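Malic enzyme (Entamoeba histolytica, PDB 3NV9) probably catalyses the NAD(P)-dependent oxidative decarboxylation of malate to pyruvate as a deeply entangled dimer of the malic enzyme family. Local coordinates at residues E13-T18 / E475-A480; D98-L103 / G144-D149. One frame throughout, in Å; residues are numbered along the deposited sequence.

Contact 1: E13-T18 / E475-A480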
loop_
_atom_site.group_PDB
_atom_site.type_symbol
_atom_site.label_atom_id
_atom_site.label_comp_id
_atom_site.label_asym_id
_atom_site.label_seq_id
_atom_site.Cartn_x
_atom_site.Cartn_y
_atom_site.Cartn_z
ATOM N N GLU A 13 25.980 -23.780 -15.207
ATOM C CA GLU A 13 26.162 -24.939 -16.094
ATOM C C GLU A 13 25.496 -24.737 -17.446
ATOM O O GLU A 13 25.834 -25.408 -18.408
ATOM C CB GLU A 13 25.620 -26.210 -15.425
ATOM C CG GLU A 13 26.302 -26.547 -14.074
ATOM C CD GLU A 13 25.733 -25.784 -12.817
ATOM O OE1 GLU A 13 25.223 -24.642 -12.893
ATOM O OE2 GLU A 13 25.814 -26.335 -11.705
ATOM N N CYS A 14 24.516 -23.834 -17.517
ATOM C CA CYS A 14 23.822 -23.571 -18.780
ATOM C C CYS A 14 24.561 -22.529 -19.604
ATOM O O CYS A 14 24.232 -22.289 -20.762
ATOM C CB CYS A 14 22.374 -23.129 -18.533
ATOM S SG CYS A 14 21.360 -24.416 -17.747
ATOM N N LEU A 15 25.531 -21.874 -18.975
ATOM C CA LEU A 15 26.394 -20.945 -19.670
ATOM C C LEU A 15 27.551 -21.771 -20.215
ATOM O O LEU A 15 28.233 -22.506 -19.467
ATOM C CB LEU A 15 26.881 -19.834 -18.742
ATOM C CG LEU A 15 26.256 -18.428 -18.678
ATOM C CD1 LEU A 15 25.042 -18.207 -19.526
ATOM C CD2 LEU A 15 25.995 -18.046 -17.270
ATOM N N PRO A 16 27.736 -21.694 -21.532
ATOM C CA PRO A 16 28.725 -22.515 -22.244
ATOM C C PRO A 16 30.136 -22.445 -21.666
ATOM O O PRO A 16 30.639 -21.356 -21.328
ATOM C CB PRO A 16 28.689 -21.945 -23.659
ATOM C CG PRO A 16 27.268 -21.399 -23.797
ATOM C CD PRO A 16 26.862 -20.928 -22.437
ATOM N N SER A 17 30.758 -23.621 -21.558
ATOM C CA SER A 17 32.180 -23.761 -21.217
ATOM C C SER A 17 33.096 -22.717 -21.868
ATOM O O SER A 17 33.975 -22.148 -21.208
ATOM C CB SER A 17 32.671 -25.145 -21.640
ATOM O OG SER A 17 32.844 -26.002 -20.506
ATOM N N THR A 18 32.876 -22.459 -23.153
ATOM C CA THR A 18 33.864 -21.751 -23.974
ATOM C C THR A 18 33.924 -20.270 -23.684
ATOM O O THR A 18 34.888 -19.596 -24.098
ATOM C CB THR A 18 33.566 -21.920 -25.449
ATOM O OG1 THR A 18 32.159 -21.728 -25.654
ATOM C CG2 THR A 18 33.984 -23.346 -25.919
ATOM N N GLU A 475 14.537 -18.753 -23.872
ATOM C CA GLU A 475 14.786 -17.524 -24.638
ATOM C C GLU A 475 15.713 -16.543 -23.962
ATOM O O GLU A 475 16.612 -15.938 -24.628
ATOM C CB GLU A 475 13.504 -16.790 -24.976
ATOM C CG GLU A 475 12.770 -17.407 -26.143
ATOM C CD GLU A 475 11.265 -17.050 -26.179
ATOM O OE1 GLU A 475 10.892 -16.021 -25.561
ATOM O OE2 GLU A 475 10.486 -17.820 -26.815
ATOM N N CYS A 476 15.508 -16.329 -22.662
ATOM C CA CYS A 476 16.392 -15.386 -21.984
ATOM C C CYS A 476 17.846 -15.864 -21.987
ATOM O O CYS A 476 18.775 -15.064 -22.109
ATOM C CB CYS A 476 15.924 -15.044 -20.559
ATOM S SG CYS A 476 14.368 -14.247 -20.482
ATOM N N LEU A 477 18.035 -17.167 -21.845
ATOM C CA LEU A 477 19.392 -17.742 -21.884
ATOM C C LEU A 477 20.092 -17.451 -23.229
ATOM O O LEU A 477 21.105 -16.745 -23.266
ATOM C CB LEU A 477 19.362 -19.234 -21.541
ATOM C CG LEU A 477 20.735 -19.892 -21.351
ATOM C CD1 LEU A 477 21.615 -19.102 -20.447
ATOM C CD2 LEU A 477 20.619 -21.316 -20.855
ATOM N N ALA A 478 19.505 -17.937 -24.321
ATOM C CA ALA A 478 19.951 -17.649 -25.677
ATOM C C ALA A 478 20.240 -16.151 -25.877
ATOM O O ALA A 478 21.261 -15.771 -26.424
ATOM C CB ALA A 478 18.878 -18.147 -26.706
ATOM N N TYR A 479 19.337 -15.306 -25.413
ATOM C CA TYR A 479 19.502 -13.868 -25.522
ATOM C C TYR A 479 20.816 -13.452 -24.875
ATOM O O TYR A 479 21.619 -12.682 -25.462
ATOM C CB TYR A 479 18.333 -13.210 -24.810
ATOM C CG TYR A 479 18.424 -11.735 -24.656
ATOM C CD1 TYR A 479 19.174 -11.169 -23.593
ATOM C CD2 TYR A 479 17.786 -10.880 -25.580
ATOM C CE1 TYR A 479 19.282 -9.788 -23.436
ATOM C CE2 TYR A 479 17.896 -9.456 -25.438
ATOM C CZ TYR A 479 18.637 -8.933 -24.352
ATOM O OH TYR A 479 18.716 -7.574 -24.166
ATOM N N ALA A 480 21.047 -13.980 -23.665
ATOM C CA ALA A 480 22.202 -13.549 -22.895
ATOM C C ALA A 480 23.462 -13.996 -23.613
ATOM O O ALA A 480 24.392 -13.198 -23.761
ATOM C CB ALA A 480 22.170 -14.062 -21.460
#
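Leu477 reaches out from helix 470-485 and sets its two methyl branches against Cys14 and Leu15, one branch to each residue. CD2 comes up to the CB of Cys14, at 3.4 Å from that atom, closer than carbon atoms usually pack, while CD1 meets Leu15 CD1 at 3.7 Å. The isobutyl fork faces the peptide joining Cys14 to Leu15, with Cys14 O 3.7 Å from Leu477 CD2 and 4.1 Å from Leu477 CD1. What carries the fork outward is the first torsion of Leu477, with CG anti to the backbone N (chi1 -172°). Leu15 and Leu477 do not run alongside each other: their side chains meet at a slant and touch through a single methyl on each. In Cys14 the CB points at the helix and makes the contact itself, whereas SG, swung anti to the carbonyl carbon (chi1 -64°), lies farther from the fork than CB does. The side-chain contacts are apolar, with a carbonyl oxygen alongside. In the fold, they join the N-terminal segment around residues 14-15 to helix 470-485, so that regions near the two ends of the chain pack together. Leu4, nearer the N-terminus, touches both Cys14 and Leu477 and extends the apolar patch. Helix 21-43 also packs on the C-terminal helix, Phe31 touching Ala480 and Lys38 touching Cys476. The helix is regular here, Tyr479 N bonded to Glu475 O at 2.9 Å and Ala480 N to Cys476 O at 3.0 Å. From the same turn, Tyr479 OH forms a hydrogen bond with Arg71 of the second subunit.

Contact 2: D98-L103 / G144-D149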
loop_
_atom_site.group_PDB
_atom_site.type_symbol
_atom_site.label_atom_id
_atom_site.label_comp_id
_atom_site.label_asym_id
_atom_site.label_seq_id
_atom_site.Cartn_x
_atom_site.Cartn_y
_atom_site.Cartn_z
ATOM N N ASP A 98 11.977 8.814 -3.731
ATOM C CA ASP A 98 11.694 9.796 -4.755
ATOM C C ASP A 98 12.340 9.426 -6.078
ATOM O O ASP A 98 12.303 10.195 -7.049
ATOM C CB ASP A 98 12.012 11.242 -4.266
ATOM C CG ASP A 98 13.516 11.541 -4.092
ATOM O OD1 ASP A 98 13.789 12.734 -3.787
ATOM O OD2 ASP A 98 14.411 10.681 -4.278
ATOM N N SER A 99 12.896 8.206 -6.079
ATOM C CA SER A 99 13.541 7.522 -7.202
ATOM C C SER A 99 14.706 8.288 -7.801
ATOM O O SER A 99 14.946 8.252 -8.988
ATOM C CB SER A 99 12.536 7.130 -8.284
ATOM O OG SER A 99 11.451 6.516 -7.690
ATOM N N THR A 100 15.453 8.901 -6.923
ATOM C CA THR A 100 16.489 9.827 -7.257
ATOM C C THR A 100 17.882 9.124 -7.181
ATOM O O THR A 100 18.790 9.509 -7.875
ATOM C CB THR A 100 16.266 11.021 -6.283
ATOM O OG1 THR A 100 16.100 12.246 -6.981
ATOM C CG2 THR A 100 17.169 11.087 -5.165
ATOM N N ARG A 101 18.028 8.061 -6.372
ATOM C CA ARG A 101 19.261 7.249 -6.375
ATOM C C ARG A 101 18.925 5.741 -6.485
ATOM O O ARG A 101 19.127 4.944 -5.570
ATOM C CB ARG A 101 20.104 7.578 -5.117
ATOM C CG ARG A 101 21.624 7.351 -5.253
ATOM C CD ARG A 101 22.175 8.065 -6.503
ATOM N NE ARG A 101 22.569 9.467 -6.255
ATOM C CZ ARG A 101 22.478 10.492 -7.125
ATOM N NH1 ARG A 101 21.959 10.345 -8.351
ATOM N NH2 ARG A 101 22.913 11.698 -6.749
ATOM N N VAL A 102 18.356 5.330 -7.595
ATOM C CA VAL A 102 17.936 3.939 -7.607
ATOM C C VAL A 102 18.949 3.028 -8.235
ATOM O O VAL A 102 19.138 3.021 -9.473
ATOM C CB VAL A 102 16.387 3.694 -7.877
ATOM C CG1 VAL A 102 15.595 4.992 -8.074
ATOM C CG2 VAL A 102 16.125 2.634 -8.873
ATOM N N LEU A 103 19.604 2.271 -7.343
ATOM C CA LEU A 103 20.866 1.598 -7.618
ATOM C C LEU A 103 21.814 2.519 -8.385
ATOM O O LEU A 103 21.793 3.704 -8.170
ATOM C CB LEU A 103 20.647 0.311 -8.365
ATOM C CG LEU A 103 19.488 -0.560 -7.885
ATOM C CD1 LEU A 103 19.290 -1.689 -8.910
ATOM C CD2 LEU A 103 19.793 -1.131 -6.480
ATOM N N GLY A 144 11.574 22.535 -10.588
ATOM C CA GLY A 144 12.018 21.208 -11.028
ATOM C C GLY A 144 13.262 20.654 -10.343
ATOM O O GLY A 144 13.957 19.826 -10.923
ATOM N N LYS A 145 13.532 21.103 -9.116
ATOM C CA LYS A 145 14.615 20.544 -8.317
ATOM C C LYS A 145 14.036 19.664 -7.179
ATOM O O LYS A 145 13.026 20.011 -6.562
ATOM C CB LYS A 145 15.541 21.651 -7.742
ATOM C CG LYS A 145 16.149 22.577 -8.799
ATOM C CD LYS A 145 17.664 22.899 -8.583
ATOM C CE LYS A 145 18.622 21.804 -9.165
ATOM N NZ LYS A 145 20.095 22.192 -9.260
ATOM N N ASN A 146 14.670 18.526 -6.922
ATOM C CA ASN A 146 14.230 17.683 -5.822
ATOM C C ASN A 146 14.334 18.382 -4.466
ATOM O O ASN A 146 15.407 18.823 -4.048
ATOM C CB ASN A 146 14.958 16.338 -5.833
ATOM C CG ASN A 146 14.537 15.508 -6.978
ATOM O OD1 ASN A 146 13.405 14.941 -7.002
ATOM N ND2 ASN A 146 15.402 15.438 -7.976
ATOM N N ASP A 147 13.211 18.433 -3.786
ATOM C CA ASP A 147 13.071 19.224 -2.571
ATOM C C ASP A 147 12.886 18.355 -1.319
ATOM O O ASP A 147 11.836 17.771 -1.090
ATOM C CB ASP A 147 11.888 20.181 -2.763
ATOM C CG ASP A 147 11.686 21.098 -1.618
ATOM O OD1 ASP A 147 12.532 21.142 -0.708
ATOM O OD2 ASP A 147 10.628 21.782 -1.621
ATOM N N PRO A 148 13.904 18.315 -0.469
ATOM C CA PRO A 148 13.824 17.469 0.733
ATOM C C PRO A 148 12.615 17.809 1.593
ATOM O O PRO A 148 11.977 16.900 2.150
ATOM C CB PRO A 148 15.081 17.796 1.497
ATOM C CG PRO A 148 15.658 19.067 0.853
ATOM C CD PRO A 148 15.011 19.285 -0.461
ATOM N N ASP A 149 12.287 19.104 1.690
ATOM C CA ASP A 149 11.172 19.547 2.506
ATOM C C ASP A 149 9.853 18.969 2.011
ATOM O O ASP A 149 8.919 18.789 2.790
ATOM C CB ASP A 149 11.091 21.108 2.551
ATOM C CG ASP A 149 12.411 21.773 3.013
ATOM O OD1 ASP A 149 13.143 21.232 3.890
ATOM O OD2 ASP A 149 12.711 22.877 2.473
HETATM O O HOH W 1 11.067 12.742 -7.355
#
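Asn146, the first residue of 144-149 to touch the loop 98-103, meets Thr100 and Asp98 with its amide. CB points toward the loop and CG lies beside the backbone N (chi1 -69°), which carries the amide there. Its ND2 approaches Thr100 OG1 to 3.4 Å, but the angle is too poor for a hydrogen bond, and the two side chains pass one another in antiparallel sense. Asn146 OD1 also faces Asp98 OD1, 3.9 Å away, the amide and carboxylate planes turned 54° apart. Ser139 OG is within hydrogen-bonding reach of both oxygens; its one proton can serve only one at a time, and sharing this partner probably eases their approach. A water lies 2.8 Å from Asp98 O and 3.2 Å from Asn146 OD1, placed to donate to either, but with more acceptors in reach than protons it need not serve both at once. The loop follows strand 92-97, an inner strand of the parallel sheet in the N-terminal domain, and the contact ties it to the approach to helix 148-158. Next along, Asp147 turns its side chain away from the loop and serves as N-cap of that helix, its OD1 accepting from Asp149 N at 3.2 Å, from above the carboxylate plane. Pro148 opens the first turn and packs on helix 174-185 through Asn174, Lys177 and Ile178. Asp149 ends the segment in a salt bridge to Lys177.

How the contacts relate
Contact 1 and contact 2 lie in separate regions of the subunit, their centres 37 Å apart and their nearest atoms about 16 Å apart. No helix or strand is shared. Along the chain the order is 13-18, 98-103, 144-149 and 475-480, so contact 1 brackets contact 2: it brings regions near the two ends of the chain together, whereas contact 2 closes a span of about forty residues within the N-terminal domain, beside its four-stranded parallel sheet. The six-stranded sheet with strands 222-225 to 345-348 is formed by chain lying between 144-149 and 475-480. Both neighbourhoods also reach the second subunit, through Tyr479 in one and through Val102 and Leu103 in the other, in keeping with an entangled dimer.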